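Local coordinates for hypothetical protein (Bacteroides caccae, PDB 4M8R), which is of unknown function but probably joins an Ig-like N-terminal domain to a WD40-like, propeller-type domain, as in the DUF4784 family, at residues 301-307 against 328-334; 149-153 against 174-178; 199-203 against 261-265. All blocks are in the same frame, centred on the assembly; numbering follows the deposited sequence.

Overall arrangement
All three contacts belong to the WD40-like, propeller-type part of the chain, and they follow one another in sequence as contact 2, contact 3 and contact 1. Contact 2 sets a turn and the first residue of strand 153-156 against strand 173-180 of the same antiparallel sheet. Contact 3 pairs, in parallel, the first strands of two successive antiparallel runs, and contact 1 joins the first two strands of the sheet 303-310 to 355-364. Contact 3 touches contact 2 through Pro176 and Leu199 and contact 1 through Pro306 and Val263; the centres of contacts 1 and 2 are about 23 Å apart. The series is consistent with successive blades of a propeller, contact 3 joining two of them.

Contact 1. Residues 301-307 against 328-334; sequences ADAIIPF and GYMIYYS
Tyr332 O takes two backbone donors, Asp302 N at 2.9 Å and Ala303 N at 3.3 Å, so two consecutive residues face one residue across the pair: a classic beta bulge. Asp302, just before the strand, turns its carboxylate to Ser334: OD2 receives Ser334 N at 2.8 Å on the anti lone pair, nearly straight at 170°, and a weak bond from Ser334 OG. Its OD1 forms a salt bridge with Lys281. On from the bulge the pairing is regular, closing with Phe307 and Gly328, each bonded to the other through N and O. Phe307 takes the crowded position (chi1 64°), which swings the ring back over Gly328, whose CA lies 4.1 Å from the ring centroid. On the sheet face that carries Ile304, Pro306 and Tyr329, Ile304 CG2 reaches Tyr329 CD1 at 3.4 Å and Pro306 CG lies by Tyr329 CE1; Ile304 and Tyr329 pack on Pro284 of strand 282-288, and Tyr329 OH bonds to Leu273 O. Back on the Phe307 side, the bent selenomethionine Met330 lays its CE 3.8 Å from Ile305 CD1, and both pack on Ile372 of strand 368-373. Neighbouring sheets thus cover both faces, consistent with a blade in a propeller-like fold.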
# COMPACT_ATOMS: atom_id res chain seq x y z
N ALA A 301 1.99 11.88 42.96
CA ALA A 301 1.06 12.97 42.64
C ALA A 301 -0.39 12.60 42.96
O ALA A 301 -0.68 11.48 43.38
CB ALA A 301 1.19 13.35 41.18
N ASP A 302 -1.30 13.55 42.75
CA ASP A 302 -2.72 13.36 43.06
C ASP A 302 -3.51 12.76 41.90
O ASP A 302 -4.62 12.28 42.10
CB ASP A 302 -3.34 14.68 43.50
CG ASP A 302 -2.73 15.20 44.79
OD1 ASP A 302 -2.60 14.40 45.73
OD2 ASP A 302 -2.39 16.40 44.85
N ALA A 303 -2.94 12.80 40.70
CA ALA A 303 -3.47 12.04 39.56
C ALA A 303 -2.41 11.94 38.47
O ALA A 303 -1.65 12.89 38.24
CB ALA A 303 -4.74 12.67 39.01
N ILE A 304 -2.35 10.78 37.82
CA ILE A 304 -1.41 10.56 36.72
C ILE A 304 -2.11 9.77 35.63
O ILE A 304 -2.65 8.69 35.88
CB ILE A 304 -0.16 9.79 37.17
CG1 ILE A 304 0.58 10.57 38.27
CG2 ILE A 304 0.78 9.56 35.99
CD1 ILE A 304 1.80 9.86 38.81
N ILE A 305 -2.11 10.32 34.42
CA ILE A 305 -2.69 9.65 33.26
C ILE A 305 -1.66 9.64 32.13
O ILE A 305 -1.18 10.70 31.73
CB ILE A 305 -3.96 10.37 32.77
CG1 ILE A 305 -4.94 10.57 33.93
CG2 ILE A 305 -4.61 9.59 31.64
CD1 ILE A 305 -6.13 11.45 33.58
N PRO A 306 -1.31 8.44 31.62
CA PRO A 306 -0.43 8.41 30.46
C PRO A 306 -1.13 8.88 29.19
O PRO A 306 -2.35 8.74 29.07
CB PRO A 306 -0.07 6.92 30.33
CG PRO A 306 -0.59 6.25 31.55
CD PRO A 306 -1.71 7.10 32.04
N PHE A 307 -0.38 9.44 28.26
CA PHE A 307 -0.94 9.85 26.97
C PHE A 307 0.06 9.66 25.84
O PHE A 307 1.25 9.43 26.08
CB PHE A 307 -1.38 11.31 27.02
CG PHE A 307 -0.25 12.28 27.23
CD1 PHE A 307 0.51 12.71 26.15
CD2 PHE A 307 0.05 12.75 28.49
CE1 PHE A 307 1.56 13.60 26.34
CE2 PHE A 307 1.09 13.64 28.69
CZ PHE A 307 1.85 14.07 27.61
N GLY A 328 3.91 10.55 27.05
CA GLY A 328 4.23 11.08 28.36
C GLY A 328 3.14 10.87 29.39
O GLY A 328 2.23 10.06 29.19
N TYR A 329 3.27 11.61 30.48
CA TYR A 329 2.37 11.53 31.62
C TYR A 329 1.76 12.90 31.89
O TYR A 329 2.47 13.91 31.91
CB TYR A 329 3.15 11.10 32.85
CG TYR A 329 3.47 9.62 32.95
CD1 TYR A 329 2.48 8.68 33.18
CD2 TYR A 329 4.79 9.17 32.87
CE1 TYR A 329 2.78 7.33 33.30
CE2 TYR A 329 5.10 7.83 32.99
CZ TYR A 329 4.09 6.91 33.20
OH TYR A 329 4.38 5.57 33.33
N MSE A 330 0.44 12.93 32.09
CA MSE A 330 -0.23 14.10 32.65
C MSE A 330 -0.10 13.95 34.14
O MSE A 330 -0.54 12.95 34.70
CB MSE A 330 -1.70 14.16 32.26
CG MSE A 330 -2.37 15.49 32.62
SE MSE A 330 -2.73 15.70 34.56
CE MSE A 330 -3.78 14.07 34.94
N ILE A 331 0.51 14.93 34.81
CA ILE A 331 0.72 14.87 36.25
C ILE A 331 -0.03 16.01 36.94
O ILE A 331 0.17 17.18 36.61
CB ILE A 331 2.23 14.95 36.58
CG1 ILE A 331 2.92 13.68 36.08
CG2 ILE A 331 2.45 15.10 38.08
CD1 ILE A 331 4.42 13.80 35.99
N TYR A 332 -0.89 15.66 37.90
CA TYR A 332 -1.75 16.63 38.58
C TYR A 332 -1.48 16.70 40.08
O TYR A 332 -1.41 15.67 40.75
CB TYR A 332 -3.23 16.29 38.35
CG TYR A 332 -4.18 17.07 39.23
CD1 TYR A 332 -4.56 18.36 38.90
CD2 TYR A 332 -4.70 16.51 40.39
CE1 TYR A 332 -5.44 19.08 39.70
CE2 TYR A 332 -5.58 17.22 41.20
CZ TYR A 332 -5.94 18.50 40.85
OH TYR A 332 -6.80 19.21 41.66
N TYR A 333 -1.33 17.92 40.59
CA TYR A 333 -1.22 18.17 42.03
C TYR A 333 -2.35 19.10 42.44
O TYR A 333 -2.62 20.09 41.75
CB TYR A 333 0.12 18.82 42.37
CG TYR A 333 1.33 17.93 42.15
CD1 TYR A 333 1.72 16.99 43.10
CD2 TYR A 333 2.10 18.04 40.98
CE1 TYR A 333 2.83 16.18 42.90
CE2 TYR A 333 3.21 17.24 40.78
CZ TYR A 333 3.58 16.31 41.73
OH TYR A 333 4.68 15.51 41.53
N SER A 334 -3.01 18.80 43.56
CA SER A 334 -4.14 19.61 44.02
C SER A 334 -3.71 20.95 44.65
O SER A 334 -4.51 21.88 44.72
CB SER A 334 -5.00 18.83 45.02
OG SER A 334 -5.17 17.49 44.62

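Contact 2. Residues 149-153 against 174-178; sequences HPDFR and QQPFF
Gln174 OE1 is gripped by two nitrogens of Arg153: NH2 at 2.9 Å, and NE at 3.3 Å in a weak bond. The guanidinium and amide planes stand 81° apart, and NH2 sits above the carbonyl plane of Gln174 instead of on a lone pair. Arg153 runs out extended, with CG opposite the backbone N (chi1 -157°), and bends at chi3 to turn its head to the amide. Its NH1 forms a salt bridge with Asp259, while Gln174 NE2 is hydrogen-bonded to Glu169 OE1, which would help fix how the amide is turned. With an alanine in place of Arg153, Gln174 OE1 is likely to lose both donors and Asp259 a charged partner. At the start of the type I turn from His149 to Phe152, which precedes Arg153, His149 NE2 lies over one face of the Phe177 ring, toward its rim, 3.7 Å from Phe177 CE1, with the planes inclined at 34°. Phe152 brings the edge of its ring to Phe177 O, with CE1 4.1 Å away. Trp186 meets the rings of His149 and Phe152 edge-to-face. The turn thereby reaches across strand 163-170 to touch strand 173-180, with strand 186-188 packing against Phe177 from beyond.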
# COMPACT_ATOMS: atom_id res chain seq x y z
N HIS A 149 -22.49 -4.47 32.28
CA HIS A 149 -21.17 -4.24 32.87
C HIS A 149 -21.08 -2.79 33.37
O HIS A 149 -20.41 -1.96 32.77
CB HIS A 149 -20.06 -4.53 31.85
CG HIS A 149 -20.01 -5.96 31.42
ND1 HIS A 149 -19.63 -6.98 32.27
CD2 HIS A 149 -20.29 -6.54 30.23
CE1 HIS A 149 -19.69 -8.13 31.61
NE2 HIS A 149 -20.09 -7.89 30.38
N PRO A 150 -21.77 -2.49 34.48
CA PRO A 150 -21.84 -1.11 34.98
C PRO A 150 -20.50 -0.54 35.43
O PRO A 150 -20.36 0.67 35.53
CB PRO A 150 -22.81 -1.21 36.16
CG PRO A 150 -22.72 -2.62 36.62
CD PRO A 150 -22.43 -3.44 35.40
N ASP A 151 -19.54 -1.42 35.69
CA ASP A 151 -18.20 -1.03 36.12
C ASP A 151 -17.22 -0.83 34.95
O ASP A 151 -16.01 -0.75 35.17
CB ASP A 151 -17.64 -2.07 37.10
CG ASP A 151 -17.60 -3.49 36.51
OD1 ASP A 151 -18.47 -3.83 35.68
OD2 ASP A 151 -16.69 -4.26 36.89
N PHE A 152 -17.75 -0.74 33.73
CA PHE A 152 -16.94 -0.60 32.52
C PHE A 152 -15.94 0.53 32.69
O PHE A 152 -16.30 1.64 33.06
CB PHE A 152 -17.84 -0.35 31.30
CG PHE A 152 -17.21 -0.67 29.97
CD1 PHE A 152 -16.44 -1.82 29.78
CD2 PHE A 152 -17.44 0.14 28.87
CE1 PHE A 152 -15.88 -2.11 28.55
CE2 PHE A 152 -16.90 -0.15 27.63
CZ PHE A 152 -16.12 -1.28 27.47
N ARG A 153 -14.68 0.23 32.38
CA ARG A 153 -13.55 1.02 32.86
C ARG A 153 -12.46 1.08 31.79
O ARG A 153 -12.35 0.17 30.98
CB ARG A 153 -13.01 0.33 34.10
CG ARG A 153 -12.22 1.19 35.05
CD ARG A 153 -12.04 0.44 36.36
NE ARG A 153 -11.31 -0.82 36.17
CZ ARG A 153 -10.10 -1.10 36.64
NH1 ARG A 153 -9.42 -0.21 37.37
NH2 ARG A 153 -9.55 -2.28 36.39
N GLN A 174 -10.81 -8.82 36.53
CA GLN A 174 -10.91 -7.81 35.48
C GLN A 174 -10.58 -8.45 34.13
O GLN A 174 -9.54 -9.10 33.98
CB GLN A 174 -9.96 -6.64 35.77
CG GLN A 174 -10.41 -5.75 36.92
CD GLN A 174 -11.65 -4.93 36.58
OE1 GLN A 174 -11.63 -4.11 35.67
NE2 GLN A 174 -12.73 -5.15 37.32
N GLN A 175 -11.47 -8.25 33.16
CA GLN A 175 -11.32 -8.82 31.83
C GLN A 175 -11.72 -7.82 30.75
O GLN A 175 -12.57 -6.95 30.98
CB GLN A 175 -12.19 -10.06 31.68
CG GLN A 175 -11.86 -11.16 32.67
CD GLN A 175 -12.35 -12.51 32.18
OE1 GLN A 175 -11.99 -12.96 31.09
NE2 GLN A 175 -13.16 -13.18 33.00
N PRO A 176 -11.13 -7.94 29.55
CA PRO A 176 -11.47 -7.04 28.46
C PRO A 176 -12.75 -7.44 27.73
O PRO A 176 -12.98 -8.62 27.45
CB PRO A 176 -10.27 -7.17 27.52
CG PRO A 176 -9.75 -8.53 27.77
CD PRO A 176 -9.99 -8.81 29.22
N PHE A 177 -13.57 -6.43 27.43
CA PHE A 177 -14.80 -6.59 26.65
C PHE A 177 -14.88 -5.57 25.53
O PHE A 177 -14.33 -4.48 25.63
CB PHE A 177 -16.01 -6.41 27.55
CG PHE A 177 -16.20 -7.53 28.52
CD1 PHE A 177 -16.96 -8.63 28.17
CD2 PHE A 177 -15.61 -7.48 29.77
CE1 PHE A 177 -17.14 -9.67 29.06
CE2 PHE A 177 -15.78 -8.52 30.66
CZ PHE A 177 -16.54 -9.61 30.31
N PHE A 178 -15.61 -5.93 24.48
CA PHE A 178 -15.93 -5.03 23.39
C PHE A 178 -17.43 -4.79 23.36
O PHE A 178 -18.21 -5.75 23.29
CB PHE A 178 -15.48 -5.63 22.06
CG PHE A 178 -15.91 -4.85 20.84
CD1 PHE A 178 -15.27 -3.66 20.51
CD2 PHE A 178 -16.92 -5.31 20.02
CE1 PHE A 178 -15.66 -2.94 19.39
CE2 PHE A 178 -17.31 -4.60 18.90
CZ PHE A 178 -16.68 -3.42 18.58

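Contact 3. Residues 199-203 against 261-265; sequences LVIGS and PGVFM
Strands 199-201 and 262-264 run parallel in sense, their axes 38° apart, and are joined by three backbone hydrogen bonds: Gly262 N to Leu199 O at 2.8 Å, Ile201 N to Gly262 O at 2.9 Å and Phe264 N to Ile201 O at 3.1 Å. Among the side chains, Phe264 is the most covered, and Val200 meets it from one side. Val200 CG1 stands over one face of the Phe264 ring, 3.8 Å from its centroid, as a CH-pi contact; chi1 of -173° turns this methyl away from the backbone N and onto the ring. Ser203 CB adds an oblique touch, 3.7 Å from Phe264 CD2, while Ser203 OG bonds to Asp206 O. Gly202, just past the strand, has phi 96°, where a side chain would press on the carbonyl O of Ile201. On the face of the sheet that carries Ile201 and Val263, Ile201 CG1 comes within 4.1 Å of Pro261 CB and lies more loosely by Val263 CG2. Phe57 of the second subunit packs on the Phe264 ring and on Ser203. The parallel bonds join the first strands of two successive antiparallel meanders, consistent with the inner strands of neighbouring blades running side by side in a beta-propeller.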
# COMPACT_ATOMS: atom_id res chain seq x y z
N LEU A 199 -5.50 -2.23 29.96
CA LEU A 199 -5.42 -2.22 28.51
C LEU A 199 -4.28 -1.29 28.13
O LEU A 199 -3.95 -0.37 28.87
CB LEU A 199 -6.72 -1.70 27.90
CG LEU A 199 -7.96 -2.56 28.11
CD1 LEU A 199 -9.13 -1.92 27.38
CD2 LEU A 199 -7.73 -3.98 27.62
N VAL A 200 -3.69 -1.54 26.97
CA VAL A 200 -2.59 -0.72 26.48
C VAL A 200 -2.88 -0.30 25.04
O VAL A 200 -3.07 -1.15 24.17
CB VAL A 200 -1.26 -1.47 26.56
CG1 VAL A 200 -0.10 -0.54 26.21
CG2 VAL A 200 -1.05 -2.06 27.95
N ILE A 201 -2.90 1.01 24.82
CA ILE A 201 -3.17 1.55 23.51
C ILE A 201 -1.93 2.22 22.92
O ILE A 201 -0.92 2.35 23.60
CB ILE A 201 -4.34 2.55 23.56
CG1 ILE A 201 -4.06 3.68 24.56
CG2 ILE A 201 -5.62 1.82 23.95
CD1 ILE A 201 -5.10 4.78 24.51
N GLY A 202 -2.02 2.63 21.66
CA GLY A 202 -0.94 3.36 21.01
C GLY A 202 0.02 2.54 20.16
O GLY A 202 0.97 3.09 19.62
N SER A 203 -0.21 1.23 20.03
CA SER A 203 0.68 0.40 19.22
C SER A 203 0.58 0.78 17.75
O SER A 203 1.57 0.72 17.02
CB SER A 203 0.38 -1.09 19.38
OG SER A 203 -0.91 -1.41 18.89
N PRO A 261 -5.89 3.69 30.57
CA PRO A 261 -5.13 2.85 29.66
C PRO A 261 -3.63 3.15 29.68
O PRO A 261 -3.23 4.31 29.80
CB PRO A 261 -5.72 3.17 28.28
CG PRO A 261 -6.52 4.41 28.44
CD PRO A 261 -6.91 4.49 29.88
N GLY A 262 -2.83 2.10 29.58
CA GLY A 262 -1.40 2.26 29.38
C GLY A 262 -1.13 2.71 27.96
O GLY A 262 -2.00 2.65 27.09
N VAL A 263 0.10 3.17 27.73
CA VAL A 263 0.47 3.71 26.43
C VAL A 263 1.82 3.17 25.99
O VAL A 263 2.78 3.20 26.75
CB VAL A 263 0.52 5.25 26.47
CG1 VAL A 263 1.19 5.81 25.23
CG2 VAL A 263 -0.88 5.82 26.62
N PHE A 264 1.88 2.66 24.77
CA PHE A 264 3.14 2.23 24.17
C PHE A 264 3.97 3.44 23.78
O PHE A 264 3.48 4.33 23.08
CB PHE A 264 2.90 1.41 22.89
CG PHE A 264 2.57 -0.04 23.13
CD1 PHE A 264 3.55 -0.92 23.57
CD2 PHE A 264 1.30 -0.53 22.89
CE1 PHE A 264 3.25 -2.26 23.77
CE2 PHE A 264 0.99 -1.87 23.09
CZ PHE A 264 1.98 -2.74 23.54
N MSE A 265 5.22 3.45 24.20
CA MSE A 265 6.18 4.40 23.66
C MSE A 265 6.47 4.04 22.23
O MSE A 265 6.13 2.94 21.79
CB MSE A 265 7.44 4.31 24.50
CG MSE A 265 8.33 5.53 24.30
SE MSE A 265 9.72 5.50 25.67
CE MSE A 265 8.65 5.36 27.31